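Protein mini spindles (Drosophila melanogaster, PDB 5VJC) probably binds tubulin through its HEAT-repeat TOG domain and promotes microtubule dynamics and mitotic spindle formation, as a member of the XMAP215 family. Local coordinates at residues A[49-54]-A[89-94]; A[56-61]-A[67-72]; A[94-99]-A[112-117]. All blocks are in the same frame, centred on the assembly; numbering follows the deposited sequence.

Contact 1: residues A[49-54]-A[89-94]; sequences ANVNKA and LDLILK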
loop_
_atom_site.group_PDB
_atom_site.type_symbol
_atom_site.label_atom_id
_atom_site.label_comp_id
_atom_site.label_asym_id
_atom_site.label_seq_id
_atom_site.Cartn_x
_atom_site.Cartn_y
_atom_site.Cartn_z
ATOM N N ALA A 49 -17.159 15.811 -9.612
ATOM C CA ALA A 49 -17.718 15.349 -8.340
ATOM C C ALA A 49 -18.110 16.486 -7.376
ATOM O O ALA A 49 -18.540 16.219 -6.266
ATOM C CB ALA A 49 -16.721 14.394 -7.647
ATOM N N ASN A 50 -17.994 17.744 -7.806
ATOM C CA ASN A 50 -18.279 18.888 -6.924
ATOM C C ASN A 50 -17.386 18.952 -5.679
ATOM O O ASN A 50 -17.793 19.448 -4.624
ATOM C CB ASN A 50 -19.745 18.896 -6.481
ATOM C CG ASN A 50 -20.701 19.179 -7.633
ATOM O OD1 ASN A 50 -20.410 19.985 -8.520
ATOM N ND2 ASN A 50 -21.836 18.501 -7.630
ATOM N N VAL A 51 -16.171 18.442 -5.791
ATOM C CA VAL A 51 -15.182 18.713 -4.746
ATOM C C VAL A 51 -14.973 20.236 -4.707
ATOM O O VAL A 51 -14.873 20.866 -5.757
ATOM C CB VAL A 51 -13.855 17.977 -5.014
ATOM C CG1 VAL A 51 -12.763 18.464 -4.073
ATOM C CG2 VAL A 51 -14.076 16.462 -4.866
ATOM N N ASN A 52 -14.972 20.815 -3.509
ATOM C CA ASN A 52 -14.704 22.244 -3.325
ATOM C C ASN A 52 -13.610 22.738 -4.266
ATOM O O ASN A 52 -12.529 22.160 -4.317
ATOM C CB ASN A 52 -14.308 22.518 -1.872
ATOM C CG ASN A 52 -14.071 23.996 -1.600
ATOM O OD1 ASN A 52 -13.073 24.569 -2.038
ATOM N ND2 ASN A 52 -14.985 24.613 -0.862
ATOM N N LYS A 53 -13.884 23.791 -5.032
ATOM C CA LYS A 53 -12.924 24.185 -6.057
ATOM C C LYS A 53 -11.663 24.843 -5.492
ATOM O O LYS A 53 -10.611 24.790 -6.130
ATOM C CB LYS A 53 -13.594 25.093 -7.090
ATOM C CG LYS A 53 -14.444 24.293 -8.099
ATOM C CD LYS A 53 -15.856 24.826 -8.220
ATOM C CE LYS A 53 -16.754 23.851 -8.999
ATOM N NZ LYS A 53 -16.167 23.628 -10.347
ATOM N N ALA A 54 -11.744 25.441 -4.307
ATOM C CA ALA A 54 -10.519 25.966 -3.695
ATOM C C ALA A 54 -9.616 24.799 -3.256
ATOM O O ALA A 54 -8.390 24.863 -3.383
ATOM C CB ALA A 54 -10.843 26.872 -2.513
ATOM N N LEU A 89 -14.027 8.638 -1.551
ATOM C CA LEU A 89 -12.832 7.919 -1.102
ATOM C C LEU A 89 -11.825 7.654 -2.215
ATOM O O LEU A 89 -10.614 7.826 -2.027
ATOM C CB LEU A 89 -13.226 6.575 -0.462
ATOM C CG LEU A 89 -12.064 5.697 0.033
ATOM C CD1 LEU A 89 -11.229 6.400 1.139
ATOM C CD2 LEU A 89 -12.584 4.306 0.506
ATOM N N ASP A 90 -12.333 7.203 -3.359
ATOM C CA ASP A 90 -11.482 6.832 -4.485
ATOM C C ASP A 90 -10.651 8.030 -4.975
ATOM O O ASP A 90 -9.454 7.883 -5.285
ATOM C CB ASP A 90 -12.337 6.227 -5.626
ATOM C CG ASP A 90 -13.388 7.209 -6.184
ATOM O OD1 ASP A 90 -14.142 7.811 -5.386
ATOM O OD2 ASP A 90 -13.452 7.375 -7.429
ATOM N N LEU A 91 -11.259 9.219 -5.002
ATOM C CA LEU A 91 -10.556 10.440 -5.403
ATOM C C LEU A 91 -9.476 10.811 -4.383
ATOM O O LEU A 91 -8.378 11.230 -4.747
ATOM C CB LEU A 91 -11.537 11.619 -5.544
ATOM C CG LEU A 91 -12.692 11.363 -6.527
ATOM C CD1 LEU A 91 -13.738 12.500 -6.478
ATOM C CD2 LEU A 91 -12.088 11.237 -7.909
ATOM N N ILE A 92 -9.812 10.685 -3.110
ATOM C CA ILE A 92 -8.867 11.058 -2.051
ATOM C C ILE A 92 -7.684 10.085 -2.005
ATOM O O ILE A 92 -6.537 10.518 -1.833
ATOM C CB ILE A 92 -9.543 11.111 -0.672
ATOM C CG1 ILE A 92 -10.612 12.215 -0.638
ATOM C CG2 ILE A 92 -8.520 11.367 0.420
ATOM C CD1 ILE A 92 -10.106 13.560 -1.104
ATOM N N LEU A 93 -7.958 8.786 -2.168
ATOM C CA LEU A 93 -6.886 7.795 -2.226
ATOM C C LEU A 93 -5.974 8.095 -3.414
ATOM O O LEU A 93 -4.745 8.078 -3.265
ATOM C CB LEU A 93 -7.434 6.355 -2.306
ATOM C CG LEU A 93 -8.182 5.850 -1.056
ATOM C CD1 LEU A 93 -8.756 4.458 -1.266
ATOM C CD2 LEU A 93 -7.267 5.878 0.221
ATOM N N LYS A 94 -6.567 8.388 -4.577
ATOM C CA LYS A 94 -5.782 8.744 -5.767
ATOM C C LYS A 94 -4.906 9.960 -5.532
ATOM O O LYS A 94 -3.745 9.983 -5.960
ATOM C CB LYS A 94 -6.681 9.014 -6.976
ATOM C CG LYS A 94 -7.253 7.762 -7.625
ATOM C CD LYS A 94 -8.231 8.106 -8.764
ATOM C CE LYS A 94 -8.692 6.826 -9.457
ATOM N NZ LYS A 94 -9.615 7.102 -10.600
#
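One leucine methyl, CD1 of Leu91, carries this small buried contact by reaching from helix 89-99 to Ala49 and Val51 in the turn that follows helix 36-48. At the start of the helix, Leu89 packs instead on Val118 and Leu122 of helix 105-124. Asp90 does not touch 49-54, but its OD1 forms a salt bridge with Arg17, whose side chain also touches Ala49 and Leu91, so a charged pair borders the apolar patch. At Leu91 the side chain points at the turn: CG stands beside the backbone N (chi1 -56°), and CD1 comes to 3.7 Å from Ala49 CB. The same methyl lies a looser 4.3 Å from Val51 CG2. The leucine side chain thus spans most of the 9.2 Å between Leu91 CA and Ala49 CA, and the short alanine CB suits the end of that reach. Leu42 and Gln45 of helix 36-48 also touch Leu91. Further along, Lys94 sends NZ to a weak hydrogen bond with Gln45 OE1. Within the turn, Asn50 closes helix 36-48 in a Schellman motif with positive phi (60°), a conformation asparagine tolerates well, and Asn52 is the N-cap of helix 53-59, its OD1 accepting from Leu55 N and, weakly, from Ala54 N. The contact packs the turn between two helices on a third, consistent with the layered helices of a HEAT-repeat array. No hydrogen bond crosses it: the apolar patch gives close fit without direction, while Asn52 also ties the turn to the N-terminal residues Ser5 and Leu7.

Contact 2: residues A[56-61]-A[67-72]; sequences IANMFH and HLKVIE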
loop_
_atom_site.group_PDB
_atom_site.type_symbol
_atom_site.label_atom_id
_atom_site.label_comp_id
_atom_site.label_asym_id
_atom_site.label_seq_id
_atom_site.Cartn_x
_atom_site.Cartn_y
_atom_site.Cartn_z
ATOM N N ILE A 56 -9.518 21.762 -4.611
ATOM C CA ILE A 56 -8.920 21.298 -5.863
ATOM C C ILE A 56 -7.694 22.137 -6.240
ATOM O O ILE A 56 -6.641 21.590 -6.588
ATOM C CB ILE A 56 -9.942 21.331 -7.033
ATOM C CG1 ILE A 56 -11.052 20.295 -6.817
ATOM C CG2 ILE A 56 -9.248 21.082 -8.370
ATOM C CD1 ILE A 56 -12.145 20.317 -7.905
ATOM N N ALA A 57 -7.832 23.464 -6.178
ATOM C CA ALA A 57 -6.721 24.357 -6.493
ATOM C C ALA A 57 -5.484 24.040 -5.640
ATOM O O ALA A 57 -4.374 23.935 -6.169
ATOM C CB ALA A 57 -7.138 25.829 -6.311
ATOM N N ASN A 58 -5.692 23.871 -4.334
ATOM C CA ASN A 58 -4.607 23.554 -3.396
ATOM C C ASN A 58 -4.018 22.173 -3.611
ATOM O O ASN A 58 -2.822 21.962 -3.420
ATOM C CB ASN A 58 -5.101 23.669 -1.953
ATOM C CG ASN A 58 -5.263 25.107 -1.519
ATOM O OD1 ASN A 58 -4.524 25.976 -1.974
ATOM N ND2 ASN A 58 -6.236 25.368 -0.650
ATOM N N MET A 59 -4.872 21.244 -4.027
ATOM C CA MET A 59 -4.495 19.856 -4.261
ATOM C C MET A 59 -3.472 19.726 -5.376
ATOM O O MET A 59 -2.584 18.868 -5.322
ATOM C CB MET A 59 -5.736 19.020 -4.597
ATOM C CG MET A 59 -6.509 18.550 -3.381
ATOM S SD MET A 59 -8.097 17.796 -3.817
ATOM C CE MET A 59 -8.488 17.003 -2.272
ATOM N N PHE A 60 -3.587 20.577 -6.388
ATOM C CA PHE A 60 -2.698 20.455 -7.531
ATOM C C PHE A 60 -1.704 21.621 -7.623
ATOM O O PHE A 60 -1.070 21.841 -8.645
ATOM C CB PHE A 60 -3.531 20.289 -8.802
ATOM C CG PHE A 60 -4.398 19.052 -8.764
ATOM C CD1 PHE A 60 -3.852 17.800 -9.033
ATOM C CD2 PHE A 60 -5.730 19.124 -8.377
ATOM C CE1 PHE A 60 -4.633 16.645 -8.964
ATOM C CE2 PHE A 60 -6.525 17.969 -8.299
ATOM C CZ PHE A 60 -5.979 16.729 -8.591
ATOM N N HIS A 61 -1.533 22.325 -6.515
ATOM C CA HIS A 61 -0.477 23.312 -6.406
ATOM C C HIS A 61 0.873 22.574 -6.341
ATOM O O HIS A 61 0.956 21.454 -5.837
ATOM C CB HIS A 61 -0.703 24.187 -5.170
ATOM C CG HIS A 61 -0.007 25.507 -5.224
ATOM N ND1 HIS A 61 1.368 25.630 -5.222
ATOM C CD2 HIS A 61 -0.498 26.770 -5.277
ATOM C CE1 HIS A 61 1.695 26.909 -5.273
ATOM N NE2 HIS A 61 0.581 27.621 -5.314
ATOM N N HIS A 67 -0.316 21.130 0.071
ATOM C CA HIS A 67 -0.681 19.734 0.310
ATOM C C HIS A 67 -0.858 19.447 1.795
ATOM O O HIS A 67 -1.769 18.695 2.191
ATOM C CB HIS A 67 0.375 18.807 -0.275
ATOM C CG HIS A 67 0.670 19.075 -1.712
ATOM N ND1 HIS A 67 1.829 18.651 -2.324
ATOM C CD2 HIS A 67 -0.032 19.747 -2.654
ATOM C CE1 HIS A 67 1.820 19.037 -3.585
ATOM N NE2 HIS A 67 0.700 19.699 -3.812
ATOM N N LEU A 68 0.002 20.036 2.628
ATOM C CA LEU A 68 -0.150 19.850 4.066
ATOM C C LEU A 68 -1.457 20.477 4.510
ATOM O O LEU A 68 -2.172 19.912 5.324
ATOM C CB LEU A 68 1.029 20.445 4.862
ATOM C CG LEU A 68 2.395 19.743 4.770
ATOM C CD1 LEU A 68 3.470 20.579 5.449
ATOM C CD2 LEU A 68 2.364 18.359 5.385
ATOM N N LYS A 69 -1.747 21.662 3.985
ATOM C CA LYS A 69 -3.019 22.329 4.257
ATOM C C LYS A 69 -4.217 21.469 3.870
ATOM O O LYS A 69 -5.152 21.296 4.657
ATOM C CB LYS A 69 -3.092 23.670 3.508
ATOM C CG LYS A 69 -4.408 24.412 3.715
ATOM C CD LYS A 69 -4.304 25.776 3.024
ATOM C CE LYS A 69 -5.449 26.692 3.396
ATOM N NZ LYS A 69 -5.235 28.041 2.805
ATOM N N VAL A 70 -4.190 20.937 2.650
ATOM C CA VAL A 70 -5.264 20.050 2.198
ATOM C C VAL A 70 -5.481 18.889 3.167
ATOM O O VAL A 70 -6.611 18.599 3.578
ATOM C CB VAL A 70 -4.975 19.494 0.788
ATOM C CG1 VAL A 70 -5.930 18.345 0.452
ATOM C CG2 VAL A 70 -5.104 20.604 -0.257
ATOM N N ILE A 71 -4.393 18.231 3.567
ATOM C CA ILE A 71 -4.510 17.105 4.501
ATOM C C ILE A 71 -5.078 17.540 5.856
ATOM O O ILE A 71 -5.947 16.876 6.415
ATOM C CB ILE A 71 -3.152 16.416 4.713
ATOM C CG1 ILE A 71 -2.745 15.684 3.428
ATOM C CG2 ILE A 71 -3.246 15.442 5.896
ATOM C CD1 ILE A 71 -1.257 15.483 3.266
ATOM N N GLU A 72 -4.589 18.665 6.376
ATOM C CA GLU A 72 -5.153 19.212 7.606
ATOM C C GLU A 72 -6.664 19.508 7.477
ATOM O O GLU A 72 -7.443 19.216 8.373
ATOM C CB GLU A 72 -4.412 20.484 7.996
ATOM C CG GLU A 72 -4.880 21.068 9.311
ATOM C CD GLU A 72 -4.091 22.309 9.686
ATOM O OE1 GLU A 72 -4.182 23.328 8.955
ATOM O OE2 GLU A 72 -3.368 22.259 10.704
#
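Asn58, near the end of helix 53-59, meets Val70 of helix 64-77 through its aliphatic part: Asn58 CB lies 3.5 Å from Val70 CG2. Its amide end crosses the Lys69 chain obliquely, ND2 being 4.2 Å from Lys69 CD, a mixed pairing suited to the outer margin of the interface. The backbone O of Asn58 sits in the plane of the His67 ring at its edge, 3.6 Å from His67 CD2. Met59 follows, CG standing beside its backbone N (chi1 -83°); its extended chain crosses Val70 at about a right angle, with Met59 CG 3.9 Å from Val70 CG1. After Phe60 leaves helical geometry, His61 turns its carbonyl to His67, and His67 NE2 donates to His61 O at 2.7 Å. The bond is bent at the hydrogen (139°), and the acceptor lies somewhat out of the ring plane. The His61 ring is engaged elsewhere, its ND1 bonded to Asp63 N. Replacing His67 with an alanine would probably leave His61 O without this donor and the turn between the helices freer to shift. Consecutive helices joined by a short turn thus combine apolar packing by Val70 with one polar tie, in which an imidazole N-H holds the carbonyl just past a helix end.

Contact 3: residues A[94-99]-A[112-117]; sequences KWLTLR and LEYLVQ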
loop_
_atom_site.group_PDB
_atom_site.type_symbol
_atom_site.label_atom_id
_atom_site.label_comp_id
_atom_site.label_asym_id
_atom_site.label_seq_id
_atom_site.Cartn_x
_atom_site.Cartn_y
_atom_site.Cartn_z
ATOM N N LYS A 94 -6.567 8.388 -4.577
ATOM C CA LYS A 94 -5.782 8.744 -5.767
ATOM C C LYS A 94 -4.906 9.960 -5.532
ATOM O O LYS A 94 -3.745 9.983 -5.960
ATOM C CB LYS A 94 -6.681 9.014 -6.976
ATOM C CG LYS A 94 -7.253 7.762 -7.625
ATOM C CD LYS A 94 -8.231 8.106 -8.764
ATOM C CE LYS A 94 -8.692 6.826 -9.457
ATOM N NZ LYS A 94 -9.615 7.102 -10.600
ATOM N N TRP A 95 -5.454 10.973 -4.874
ATOM C CA TRP A 95 -4.683 12.201 -4.646
ATOM C C TRP A 95 -3.474 11.896 -3.743
ATOM O O TRP A 95 -2.395 12.437 -3.939
ATOM C CB TRP A 95 -5.542 13.304 -4.012
ATOM C CG TRP A 95 -4.747 14.560 -3.733
ATOM C CD1 TRP A 95 -4.295 15.467 -4.654
ATOM C CD2 TRP A 95 -4.290 15.028 -2.453
ATOM N NE1 TRP A 95 -3.587 16.470 -4.022
ATOM C CE2 TRP A 95 -3.578 16.228 -2.675
ATOM C CE3 TRP A 95 -4.428 14.559 -1.139
ATOM C CZ2 TRP A 95 -2.994 16.950 -1.639
ATOM C CZ3 TRP A 95 -3.840 15.282 -0.106
ATOM C CH2 TRP A 95 -3.137 16.461 -0.361
ATOM N N LEU A 96 -3.664 11.020 -2.768
ATOM C CA LEU A 96 -2.552 10.676 -1.889
ATOM C C LEU A 96 -1.498 9.855 -2.641
ATOM O O LEU A 96 -0.308 10.058 -2.422
ATOM C CB LEU A 96 -3.062 9.955 -0.635
ATOM C CG LEU A 96 -3.853 10.975 0.199
ATOM C CD1 LEU A 96 -4.820 10.308 1.147
ATOM C CD2 LEU A 96 -2.883 11.944 0.943
ATOM N N THR A 97 -1.913 8.980 -3.555
ATOM C CA THR A 97 -0.937 8.203 -4.319
ATOM C C THR A 97 -0.016 9.135 -5.122
ATOM O O THR A 97 1.162 8.820 -5.314
ATOM C CB THR A 97 -1.584 7.173 -5.293
ATOM O OG1 THR A 97 -2.255 7.843 -6.369
ATOM C CG2 THR A 97 -2.557 6.210 -4.553
ATOM N N LEU A 98 -0.529 10.282 -5.577
ATOM C CA LEU A 98 0.356 11.259 -6.227
ATOM C C LEU A 98 1.383 11.836 -5.248
ATOM O O LEU A 98 2.552 11.968 -5.578
ATOM C CB LEU A 98 -0.454 12.392 -6.857
ATOM C CG LEU A 98 -1.429 11.967 -7.943
ATOM C CD1 LEU A 98 -2.246 13.191 -8.349
ATOM C CD2 LEU A 98 -0.698 11.373 -9.167
ATOM N N ARG A 99 0.936 12.143 -4.032
ATOM C CA ARG A 99 1.805 12.645 -2.969
ATOM C C ARG A 99 2.850 11.637 -2.490
ATOM O O ARG A 99 3.833 12.011 -1.842
ATOM C CB ARG A 99 0.961 13.096 -1.766
ATOM C CG ARG A 99 0.210 14.387 -2.051
ATOM C CD ARG A 99 1.146 15.300 -2.807
ATOM N NE ARG A 99 0.493 16.341 -3.591
ATOM C CZ ARG A 99 -0.401 16.134 -4.549
ATOM N NH1 ARG A 99 -0.810 14.906 -4.837
ATOM N NH2 ARG A 99 -0.918 17.169 -5.209
ATOM N N LEU A 112 -0.124 9.975 5.834
ATOM C CA LEU A 112 -0.290 8.652 6.441
ATOM C C LEU A 112 -1.116 8.711 7.727
ATOM O O LEU A 112 -1.949 7.866 7.929
ATOM C CB LEU A 112 1.076 8.000 6.695
ATOM C CG LEU A 112 1.737 7.552 5.386
ATOM C CD1 LEU A 112 3.248 7.310 5.554
ATOM C CD2 LEU A 112 1.036 6.315 4.830
ATOM N N GLU A 113 -0.896 9.706 8.585
ATOM C CA GLU A 113 -1.744 9.877 9.776
ATOM C C GLU A 113 -3.217 10.035 9.422
ATOM O O GLU A 113 -4.076 9.462 10.065
ATOM C CB GLU A 113 -1.352 11.115 10.583
ATOM C CG GLU A 113 -0.308 10.945 11.645
ATOM C CD GLU A 113 -0.075 12.260 12.390
ATOM O OE1 GLU A 113 -1.029 13.074 12.471
ATOM O OE2 GLU A 113 1.055 12.479 12.878
ATOM N N TYR A 114 -3.497 10.887 8.439
ATOM C CA TYR A 114 -4.864 11.062 7.937
ATOM C C TYR A 114 -5.444 9.738 7.486
ATOM O O TYR A 114 -6.554 9.362 7.860
ATOM C CB TYR A 114 -4.886 12.068 6.782
ATOM C CG TYR A 114 -6.231 12.165 6.050
ATOM C CD1 TYR A 114 -7.401 12.481 6.734
ATOM C CD2 TYR A 114 -6.314 11.952 4.676
ATOM C CE1 TYR A 114 -8.620 12.579 6.068
ATOM C CE2 TYR A 114 -7.533 12.056 4.004
ATOM C CZ TYR A 114 -8.674 12.368 4.700
ATOM O OH TYR A 114 -9.882 12.449 4.021
ATOM N N LEU A 115 -4.674 9.013 6.691
ATOM C CA LEU A 115 -5.116 7.717 6.181
ATOM C C LEU A 115 -5.493 6.748 7.290
ATOM O O LEU A 115 -6.435 5.964 7.131
ATOM C CB LEU A 115 -4.025 7.094 5.303
ATOM C CG LEU A 115 -4.025 7.656 3.884
ATOM C CD1 LEU A 115 -2.701 7.348 3.226
ATOM C CD2 LEU A 115 -5.194 7.047 3.079
ATOM N N VAL A 116 -4.741 6.781 8.397
ATOM C CA VAL A 116 -5.097 5.970 9.548
ATOM C C VAL A 116 -6.488 6.362 10.043
ATOM O O VAL A 116 -7.287 5.480 10.331
ATOM C CB VAL A 116 -4.056 6.085 10.690
ATOM C CG1 VAL A 116 -4.561 5.403 11.962
ATOM C CG2 VAL A 116 -2.737 5.456 10.249
ATOM N N GLN A 117 -6.783 7.664 10.135
ATOM C CA GLN A 117 -8.125 8.114 10.561
ATOM C C GLN A 117 -9.198 7.663 9.558
ATOM O O GLN A 117 -10.292 7.239 9.940
ATOM C CB GLN A 117 -8.211 9.641 10.705
ATOM C CG GLN A 117 -7.147 10.387 11.524
ATOM C CD GLN A 117 -7.254 11.897 11.272
ATOM O OE1 GLN A 117 -6.333 12.533 10.727
ATOM N NE2 GLN A 117 -8.416 12.470 11.619
#
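Leu96 and Leu115 reach toward each other tip to tip, and this apolar meeting carries most of the contact between helices 89-99 and 105-124. Leu96 CD1 lies 3.8 Å from Leu115 CD2 and nearly as close to Leu115 CG, so one methyl rests against the whole isopropyl end of its partner. The same CD1 also approaches Tyr114, near the plane of its ring, 4.2 Å from Tyr114 CD2. The tyrosine is placed for this edge contact by its chi1 of 171°, which sets CG opposite the backbone N. Two leucines can meet end to end where the nearest CA atoms, those of Leu96 and Leu112, are 8.9 Å apart, while the tyrosine adds a flat edge.

No hydrogen bond crosses between the two segments. Within the first helix, Thr97 OG1 donates to Lys94 O at 2.6 Å, returning its hydroxyl to the preceding turn; that carbonyl also accepts from Leu98 N, and two donors therefore satisfy it. Trp29 NE1 is a further partner of the Thr97 hydroxyl.

Flat groups meet on another side of the helix. The Arg99 guanidinium is modelled over one face of the Trp95 indole, with NH1 toward the rim, but its exact placement is doubtful. The indole N-H of Trp95 bonds to Met59 O.

Around the leucine contact the helices close in layers. Tyr114 packs on Ile71 and Leu74 of helix 64-77, where Trp95 also rests against Val70 and Ile71, while Leu115 turns to Val159 of helix 150-166, the next layer of this all-helical array.

In the fold
The three contacts gather on one side of the chain's centre, their own centres 11 to 12 Å apart. Contact 2 falls between the two segments of contact 1 along the chain, and contact 3 follows both. The first segment of contact 1 leads into helix 53-59, on which contact 2 lies; helix 89-99 serves contacts 1 and 3, which share Lys94. Direct links join them: Ile92 CD1 lies 4.0 Å from Met59 CE, Leu93 CD2 lies 3.7 Å from Leu115 CD2, and Trp95 NE1 probably hydrogen-bonds to Met59 O. Helix 89-99 is thus packed between earlier and later helices, consistent with the stacked HEAT-repeat architecture by which a TOG domain presents a continuous elongated scaffold.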